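Local atomic coordinates of biliverdin reductase (Synechocystis sp., PDB entry 5B3T), a protein that probably reduces biliverdin with NADPH in the heme-degrading pathway, as a cyanobacterial biliverdin reductase of the Gfo/Idh/MocA family with a Rossmann-fold nucleotide-binding domain. Residues 109-112 with 113-117; 186-189 with 190-193; 226-229 with 230-234; 314-317 with 318-322. One frame throughout, in Å; residues are numbered along the deposited sequence.

Interaction 1 of 4, residues 109-112 with 113-117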
# COMPACT_ATOMS: atom_id res chain seq x y z
N LEU A 109 0.97 2.08 -12.19
CA LEU A 109 -0.13 1.31 -12.76
C LEU A 109 0.36 0.04 -13.46
O LEU A 109 -0.39 -0.94 -13.55
CB LEU A 109 -0.92 2.17 -13.75
CG LEU A 109 -1.73 3.32 -13.16
CD1 LEU A 109 -2.17 4.29 -14.25
CD2 LEU A 109 -2.93 2.78 -12.41
N THR A 110 1.59 0.04 -13.96
CA THR A 110 2.14 -1.11 -14.67
C THR A 110 3.58 -1.34 -14.23
O THR A 110 4.26 -0.41 -13.77
CB THR A 110 2.10 -0.94 -16.20
OG1 THR A 110 3.04 0.06 -16.59
CG2 THR A 110 0.71 -0.54 -16.67
N TYR A 111 4.04 -2.58 -14.39
CA TYR A 111 5.44 -2.91 -14.11
C TYR A 111 6.39 -2.03 -14.91
O TYR A 111 7.42 -1.58 -14.40
CB TYR A 111 5.69 -4.39 -14.41
CG TYR A 111 7.05 -4.91 -14.02
CD1 TYR A 111 7.31 -5.34 -12.73
CD2 TYR A 111 8.08 -4.99 -14.96
CE1 TYR A 111 8.56 -5.82 -12.37
CE2 TYR A 111 9.33 -5.47 -14.61
CZ TYR A 111 9.56 -5.88 -13.32
OH TYR A 111 10.80 -6.36 -12.97
N ALA A 112 6.05 -1.76 -16.18
CA ALA A 112 6.90 -0.93 -17.03
C ALA A 112 7.06 0.47 -16.46
O ALA A 112 8.16 1.03 -16.46
CB ALA A 112 6.33 -0.88 -18.44
N MET A 113 5.96 1.07 -15.98
CA MET A 113 6.06 2.38 -15.36
C MET A 113 6.88 2.33 -14.08
O MET A 113 7.70 3.22 -13.81
CB MET A 113 4.67 2.95 -15.09
CG MET A 113 4.68 4.35 -14.49
SD MET A 113 5.46 5.56 -15.57
CE MET A 113 4.84 7.09 -14.86
N GLY A 114 6.68 1.28 -13.27
CA GLY A 114 7.48 1.14 -12.06
C GLY A 114 8.96 1.02 -12.35
O GLY A 114 9.79 1.57 -11.63
N LYS A 115 9.31 0.31 -13.43
CA LYS A 115 10.72 0.22 -13.82
C LYS A 115 11.22 1.54 -14.39
O LYS A 115 12.37 1.93 -14.15
CB LYS A 115 10.90 -0.91 -14.84
CG LYS A 115 10.54 -2.28 -14.30
CD LYS A 115 11.54 -2.74 -13.25
CE LYS A 115 12.86 -3.12 -13.90
NZ LYS A 115 13.90 -3.46 -12.89
N LYS A 116 10.37 2.24 -15.15
CA LYS A 116 10.75 3.55 -15.67
C LYS A 116 10.99 4.54 -14.53
O LYS A 116 11.90 5.38 -14.61
CB LYS A 116 9.66 4.07 -16.61
CG LYS A 116 9.98 5.41 -17.26
CD LYS A 116 8.85 5.85 -18.19
CE LYS A 116 9.16 7.18 -18.85
NZ LYS A 116 8.08 7.59 -19.79
N LEU A 117 10.21 4.44 -13.46
CA LEU A 117 10.44 5.28 -12.29
C LEU A 117 11.74 4.91 -11.59
O LEU A 117 12.47 5.79 -11.12
CB LEU A 117 9.26 5.16 -11.31
CG LEU A 117 7.91 5.72 -11.75
CD1 LEU A 117 6.84 5.38 -10.72
CD2 LEU A 117 8.01 7.21 -11.94

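Interaction 2 of 4, residues 186-189 with 190-193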
# COMPACT_ATOMS: atom_id res chain seq x y z
N LEU A 186 -3.08 -7.99 -3.46
CA LEU A 186 -2.01 -8.78 -4.05
C LEU A 186 -0.64 -8.33 -3.58
O LEU A 186 0.30 -9.13 -3.54
CB LEU A 186 -2.10 -8.72 -5.57
CG LEU A 186 -3.32 -9.40 -6.18
CD1 LEU A 186 -3.40 -9.10 -7.66
CD2 LEU A 186 -3.29 -10.90 -5.92
N SER A 187 -0.51 -7.05 -3.21
CA SER A 187 0.73 -6.58 -2.61
C SER A 187 0.98 -7.29 -1.28
O SER A 187 2.11 -7.69 -0.99
CB SER A 187 0.70 -5.07 -2.42
OG SER A 187 1.82 -4.62 -1.69
N ARG A 188 -0.07 -7.45 -0.48
CA ARG A 188 0.08 -8.13 0.81
C ARG A 188 0.52 -9.58 0.63
O ARG A 188 1.43 -10.05 1.32
CB ARG A 188 -1.24 -8.06 1.59
CG ARG A 188 -1.61 -6.67 2.07
CD ARG A 188 -1.16 -6.44 3.51
NE ARG A 188 0.28 -6.62 3.67
CZ ARG A 188 1.15 -5.61 3.76
NH1 ARG A 188 0.72 -4.36 3.72
NH2 ARG A 188 2.45 -5.86 3.91
N ILE A 189 -0.11 -10.29 -0.30
CA ILE A 189 0.15 -11.72 -0.45
C ILE A 189 1.50 -11.99 -1.11
O ILE A 189 1.99 -13.12 -1.05
CB ILE A 189 -0.99 -12.38 -1.25
CG1 ILE A 189 -1.07 -13.88 -0.93
CG2 ILE A 189 -0.80 -12.18 -2.74
CD1 ILE A 189 -1.39 -14.18 0.53
N SER A 190 2.12 -10.98 -1.72
CA SER A 190 3.32 -11.18 -2.52
C SER A 190 4.61 -10.88 -1.78
O SER A 190 5.69 -11.04 -2.35
CB SER A 190 3.26 -10.31 -3.78
OG SER A 190 3.51 -8.95 -3.46
N ARG A 191 4.53 -10.46 -0.52
CA ARG A 191 5.71 -10.01 0.22
C ARG A 191 6.25 -11.08 1.16
O ARG A 191 6.90 -10.76 2.16
CB ARG A 191 5.40 -8.72 0.97
CG ARG A 191 5.11 -7.57 0.02
CD ARG A 191 4.52 -6.36 0.71
NE ARG A 191 4.17 -5.33 -0.27
CZ ARG A 191 4.98 -4.34 -0.63
NH1 ARG A 191 6.19 -4.24 -0.09
NH2 ARG A 191 4.58 -3.44 -1.52
N PHE A 192 6.01 -12.35 0.84
CA PHE A 192 6.64 -13.48 1.51
C PHE A 192 7.43 -14.35 0.53
O PHE A 192 7.64 -15.54 0.79
CB PHE A 192 5.60 -14.32 2.25
CG PHE A 192 4.67 -13.51 3.13
CD1 PHE A 192 5.06 -13.11 4.40
CD2 PHE A 192 3.41 -13.17 2.68
CE1 PHE A 192 4.20 -12.37 5.20
CE2 PHE A 192 2.55 -12.43 3.48
CZ PHE A 192 2.94 -12.03 4.74
N THR A 193 7.86 -13.76 -0.58
CA THR A 193 8.62 -14.49 -1.59
C THR A 193 9.81 -15.21 -0.96
O THR A 193 10.24 -16.26 -1.45
CB THR A 193 9.13 -13.55 -2.70
OG1 THR A 193 8.02 -12.84 -3.27
CG2 THR A 193 9.83 -14.35 -3.79
O HOH W 1 4.70 -14.08 -0.94

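Interaction 3 of 4, residues 226-229 with 230-234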
# COMPACT_ATOMS: atom_id res chain seq x y z
N LEU A 226 -4.07 -18.29 -6.46
CA LEU A 226 -2.66 -18.27 -6.79
C LEU A 226 -2.00 -19.59 -6.40
O LEU A 226 -2.32 -20.17 -5.36
CB LEU A 226 -1.94 -17.13 -6.06
CG LEU A 226 -2.52 -15.72 -6.16
CD1 LEU A 226 -1.70 -14.76 -5.31
CD2 LEU A 226 -2.56 -15.24 -7.60
N GLN A 227 -1.08 -20.04 -7.24
CA GLN A 227 -0.22 -21.17 -6.93
C GLN A 227 1.22 -20.69 -6.91
O GLN A 227 1.71 -20.13 -7.90
CB GLN A 227 -0.41 -22.31 -7.93
CG GLN A 227 -1.82 -22.87 -7.92
CD GLN A 227 -1.98 -24.07 -8.83
OE1 GLN A 227 -2.96 -24.16 -9.58
NE2 GLN A 227 -1.04 -24.99 -8.78
N PHE A 228 1.89 -20.88 -5.77
CA PHE A 228 3.27 -20.48 -5.59
C PHE A 228 4.21 -21.64 -5.92
O PHE A 228 3.80 -22.80 -6.03
CB PHE A 228 3.53 -20.01 -4.17
CG PHE A 228 2.87 -18.70 -3.84
CD1 PHE A 228 1.50 -18.63 -3.66
CD2 PHE A 228 3.63 -17.54 -3.70
CE1 PHE A 228 0.89 -17.43 -3.35
CE2 PHE A 228 3.02 -16.34 -3.39
CZ PHE A 228 1.65 -16.28 -3.21
N ASN A 229 5.48 -21.30 -6.08
CA ASN A 229 6.44 -22.27 -6.57
C ASN A 229 6.77 -23.33 -5.54
O ASN A 229 7.03 -24.48 -5.89
CB ASN A 229 7.72 -21.57 -7.02
CG ASN A 229 7.69 -21.25 -8.48
OD1 ASN A 229 7.41 -22.13 -9.28
ND2 ASN A 229 7.96 -20.00 -8.83
N ASN A 230 6.77 -22.96 -4.26
CA ASN A 230 7.03 -23.92 -3.20
C ASN A 230 5.77 -24.64 -2.73
O ASN A 230 5.78 -25.27 -1.67
CB ASN A 230 7.73 -23.21 -2.04
CG ASN A 230 8.99 -22.50 -2.47
OD1 ASN A 230 9.47 -22.69 -3.59
ND2 ASN A 230 9.54 -21.66 -1.60
N GLY A 231 4.68 -24.56 -3.50
CA GLY A 231 3.51 -25.38 -3.31
C GLY A 231 2.29 -24.66 -2.77
O GLY A 231 1.19 -25.23 -2.81
N LEU A 232 2.45 -23.44 -2.25
CA LEU A 232 1.34 -22.77 -1.59
C LEU A 232 0.21 -22.46 -2.56
O LEU A 232 0.44 -21.95 -3.66
CB LEU A 232 1.83 -21.47 -0.94
CG LEU A 232 0.73 -20.56 -0.37
CD1 LEU A 232 -0.05 -21.24 0.74
CD2 LEU A 232 1.32 -19.25 0.11
N LYS A 233 -1.01 -22.80 -2.15
CA LYS A 233 -2.22 -22.36 -2.83
C LYS A 233 -2.86 -21.27 -1.99
O LYS A 233 -3.19 -21.49 -0.82
CB LYS A 233 -3.19 -23.53 -3.03
CG LYS A 233 -4.61 -23.09 -3.35
CD LYS A 233 -4.68 -22.40 -4.70
CE LYS A 233 -5.95 -22.77 -5.43
NZ LYS A 233 -5.77 -22.85 -6.90
N ALA A 234 -3.03 -20.09 -2.58
CA ALA A 234 -3.55 -18.93 -1.87
C ALA A 234 -4.80 -18.41 -2.56
O ALA A 234 -4.88 -18.38 -3.79
CB ALA A 234 -2.50 -17.82 -1.78

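Interaction 4 of 4, residues 314-317 with 318-322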
# COMPACT_ATOMS: atom_id res chain seq x y z
N ALA A 314 5.26 -7.06 -6.33
CA ALA A 314 3.83 -6.89 -6.09
C ALA A 314 3.14 -6.29 -7.31
O ALA A 314 2.01 -6.67 -7.65
CB ALA A 314 3.60 -6.02 -4.86
N LEU A 315 3.82 -5.36 -7.98
CA LEU A 315 3.29 -4.79 -9.21
C LEU A 315 3.22 -5.84 -10.32
O LEU A 315 2.25 -5.88 -11.08
CB LEU A 315 4.16 -3.60 -9.63
CG LEU A 315 3.81 -2.71 -10.82
CD1 LEU A 315 2.32 -2.41 -10.89
CD2 LEU A 315 4.63 -1.43 -10.74
N GLU A 316 4.24 -6.70 -10.41
CA GLU A 316 4.21 -7.78 -11.39
C GLU A 316 3.04 -8.72 -11.13
O GLU A 316 2.34 -9.12 -12.07
CB GLU A 316 5.53 -8.55 -11.38
CG GLU A 316 5.52 -9.79 -12.27
CD GLU A 316 6.84 -10.56 -12.24
OE1 GLU A 316 7.89 -9.94 -11.96
OE2 GLU A 316 6.82 -11.78 -12.49
N VAL A 317 2.81 -9.07 -9.87
CA VAL A 317 1.70 -9.96 -9.53
C VAL A 317 0.36 -9.32 -9.90
O VAL A 317 -0.56 -9.99 -10.38
CB VAL A 317 1.75 -10.34 -8.04
CG1 VAL A 317 0.50 -11.11 -7.64
CG2 VAL A 317 3.00 -11.16 -7.75
N ALA A 318 0.24 -8.00 -9.69
CA ALA A 318 -1.00 -7.31 -10.04
C ALA A 318 -1.22 -7.29 -11.55
O ALA A 318 -2.34 -7.50 -12.01
CB ALA A 318 -0.98 -5.89 -9.48
N ASP A 319 -0.16 -7.04 -12.32
CA ASP A 319 -0.27 -7.12 -13.78
C ASP A 319 -0.72 -8.51 -14.21
O ASP A 319 -1.58 -8.66 -15.08
CB ASP A 319 1.06 -6.77 -14.44
CG ASP A 319 1.42 -5.31 -14.29
OD1 ASP A 319 0.53 -4.51 -13.93
OD2 ASP A 319 2.59 -4.95 -14.55
N LEU A 320 -0.13 -9.55 -13.61
CA LEU A 320 -0.47 -10.92 -13.98
C LEU A 320 -1.93 -11.23 -13.69
O LEU A 320 -2.61 -11.87 -14.50
CB LEU A 320 0.46 -11.90 -13.26
CG LEU A 320 1.90 -11.88 -13.75
CD1 LEU A 320 2.81 -12.69 -12.83
CD2 LEU A 320 1.96 -12.42 -15.17
N CYS A 321 -2.43 -10.80 -12.53
CA CYS A 321 -3.81 -11.10 -12.17
C CYS A 321 -4.79 -10.28 -13.00
O CYS A 321 -5.88 -10.76 -13.34
CB CYS A 321 -4.03 -10.86 -10.67
SG CYS A 321 -3.15 -12.01 -9.60
N ALA A 322 -4.43 -9.03 -13.32
CA ALA A 322 -5.28 -8.24 -14.20
C ALA A 322 -5.35 -8.86 -15.59
O ALA A 322 -6.42 -8.86 -16.23
CB ALA A 322 -4.76 -6.80 -14.28

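Interaction 1 of 4, residues 109-112 with 113-117
Thr110 caps the first turn of helix 111-124, the crossover helix of the beta-alpha-beta unit 100-104, 111-124, 128-131 in the Rossmann domain. As N-cap residue its hydroxyl oxygen accepts from the first turn: Met113 N donates to Thr110 OG1 at 3.1 Å, a nearly straight bond (164° at the hydrogen). OG1 stands between the backbone N and the carbonyl carbon (chi1 70°), which sets it in front of Met113 N. Backbone bonds follow from Gly114 N to Thr110 O, 3.0 Å, and from Lys115 N to Tyr111 O, 2.8 Å. Tyr111 and Lys115, one turn apart, run side by side. Lys115 CG lies over one face of the Tyr111 ring, 3.9 Å from its centroid and 30° off the normal, a CH-pi contact, while Lys115 CD rides 3.7 Å from Tyr111 OH. Bends at chi2 and chi3 fold the lysine along the ring, and its ammonium group goes on to Gln118 OE1. Helix 309-325 borders this side, with Glu316 against Tyr111 and Leu312 against Lys115. The hydroxyl thus satisfies a first-turn amide, while the lysine lays methylenes over one face of the ring and keeps its charge for a polar partner.

Interaction 2 of 4, residues 186-189 with 190-193
Ser187 and Arg191 meet between helix 183-189 and helix 193-196, around the short loop that joins them in the C-terminal alpha/beta domain. Among the polar contacts, Arg191 grips one oxygen side-on with two nitrogens: NE donates to Ser187 OG at 2.8 Å and NH2 to the same Ser187 OG at 3.0 Å, with the oxygen within 5° of the guanidinium plane. An extended chain from CG to NE carries the group back over Ser187 O. Ser187 OG is also hydrogen-bonded to His132 ND1, and Arg191 makes a cation-pi contact with Tyr105, a residue of the NADP(+) site. An alanine in place of Arg191 would probably leave Ser187 OG to His132, without the two guanidinium donors, and Tyr105 without its cationic neighbour. Ser190 OG donates to Ser187 O at 3.1 Å from above the carbonyl plane, next to a weak bond from Ser190 N. The like charges of Arg188 NH2 and Arg191 NE stay 4.6 Å apart, and Arg188 NH1 turns to His132 O. The Phe192 ring brings CE2 to 3.4 Å from Arg188 O and meets the rings of His140 and Phe196. A water spans the turn, donating to Ile189 O at 2.9 Å and accepting from Phe192 N at 2.8 Å.

Interaction 3 of 4, residues 226-229 with 230-234
Strands 217-228 and 233-241 form an antiparallel beta hairpin, closed by a type I turn from Phe228 to Gly231, with Leu226 and Ala234 a hydrogen-bonded pair and Gln227 and Lys233 a non-hydrogen-bonded one. Leu226 N to Ala234 O (2.8 Å) is almost straight, and Phe228 N to Leu232 O (2.8 Å) matches it nearer the turn. Gly231 N closes the turn on Phe228 O from above the carbonyl plane; positive phi (108°) there favours glycine, because a side chain would press on the preceding carbonyl. With chi1 172° the Leu232 side chain runs beside Phe228, and chi2 62° turns CD2 over one face of the ring, 4.2 Å from its centroid, while Ala234 CB meets the ring edge 3.8 Å from Phe228 CE1. An alanine at Phe228 removes the ring that Leu232 CD2 and Ala234 CB share and would probably open a gap beside Val199 of strand 199-210. On the side of Gln227, the bent Lys233 chain lays CD 3.3 Å from Leu226 O. The hairpin thus joins a bonded backbone to apolar packing at the face and edge of the Phe228 ring, with Asn229 and Asn230 at the exposed turn, Asn230 ND2 bonded to Leu195 O.

Interaction 4 of 4, residues 314-317 with 318-322
Leu315, Glu316 and Val317 each meet the residue four places on, one turn further along helix 309-325, the last helix of the chain model. Regular backbone bonds set the frame, among them Asp319 N to Leu315 O at 2.9 Å and Cys321 N to Val317 O at 3.0 Å. In the three pairs the earlier side chain has a gamma carbon anti to the backbone N (CG of Leu315 and Glu316, CG1 of Val317), and the later one has its gamma atom anti to the carbonyl carbon, folding the later group back over the preceding turn. Glu316 and Leu320 make this plainest: the glutamate runs extended (chi1 174°, chi2 -179°), Leu320 takes the other rotamer (chi1 -71°), and the two lie alongside, pointing the same way, with Glu316 CG 4.0 Å from Leu320 CD1. The aliphatic part of the glutamate does this touching, although its OE2 is also near the same methyl. Asp319 leans back likewise, its CG 3.4 Å from Leu315 O, and passes across Leu315 with OD1 4.1 Å from Leu315 CD1. OD2 accepts from Tyr111 N at the first turn of helix 111-124, where the negative charge would probably interact favourably with the positive helix end. On another side of the helix, Val317 CG1 lies 4.2 Å from Cys321 SG in an apolar contact. Around this helix, Ala314, Val317 and Cys321 pack on helix 183-189, Val317 also on Val199 and Cys321 on Val202 of strand 199-210, and Leu315 rests on Tyr105.

In the fold
Interaction 4 touches all three others. It meets interaction 1, centres 12 Å apart, where the Rossmann and C-terminal parts join through the probable hydrogen bond from Tyr111 N to Asp319 OD2 (2.8 Å). Interaction 2 lies against it, with Ser190 OG 3.2 Å from Ala314 CB and Leu186 CD1 3.5 Å from Cys321 SG. Interaction 3 reaches it through Leu226 and Cys321, and borders interaction 2 where Ile189 CG2 lies 3.7 Å from Leu226 CD1. Interactions 1 and 3 stay about 15 Å apart at nearest atoms. Tyr105, an NADP(+)-binding residue, is about 3 Å from Ser187 and about 4 Å from Ala314 between side chains, so interactions 2 and 4 border the nucleotide site, empty in this apo chain.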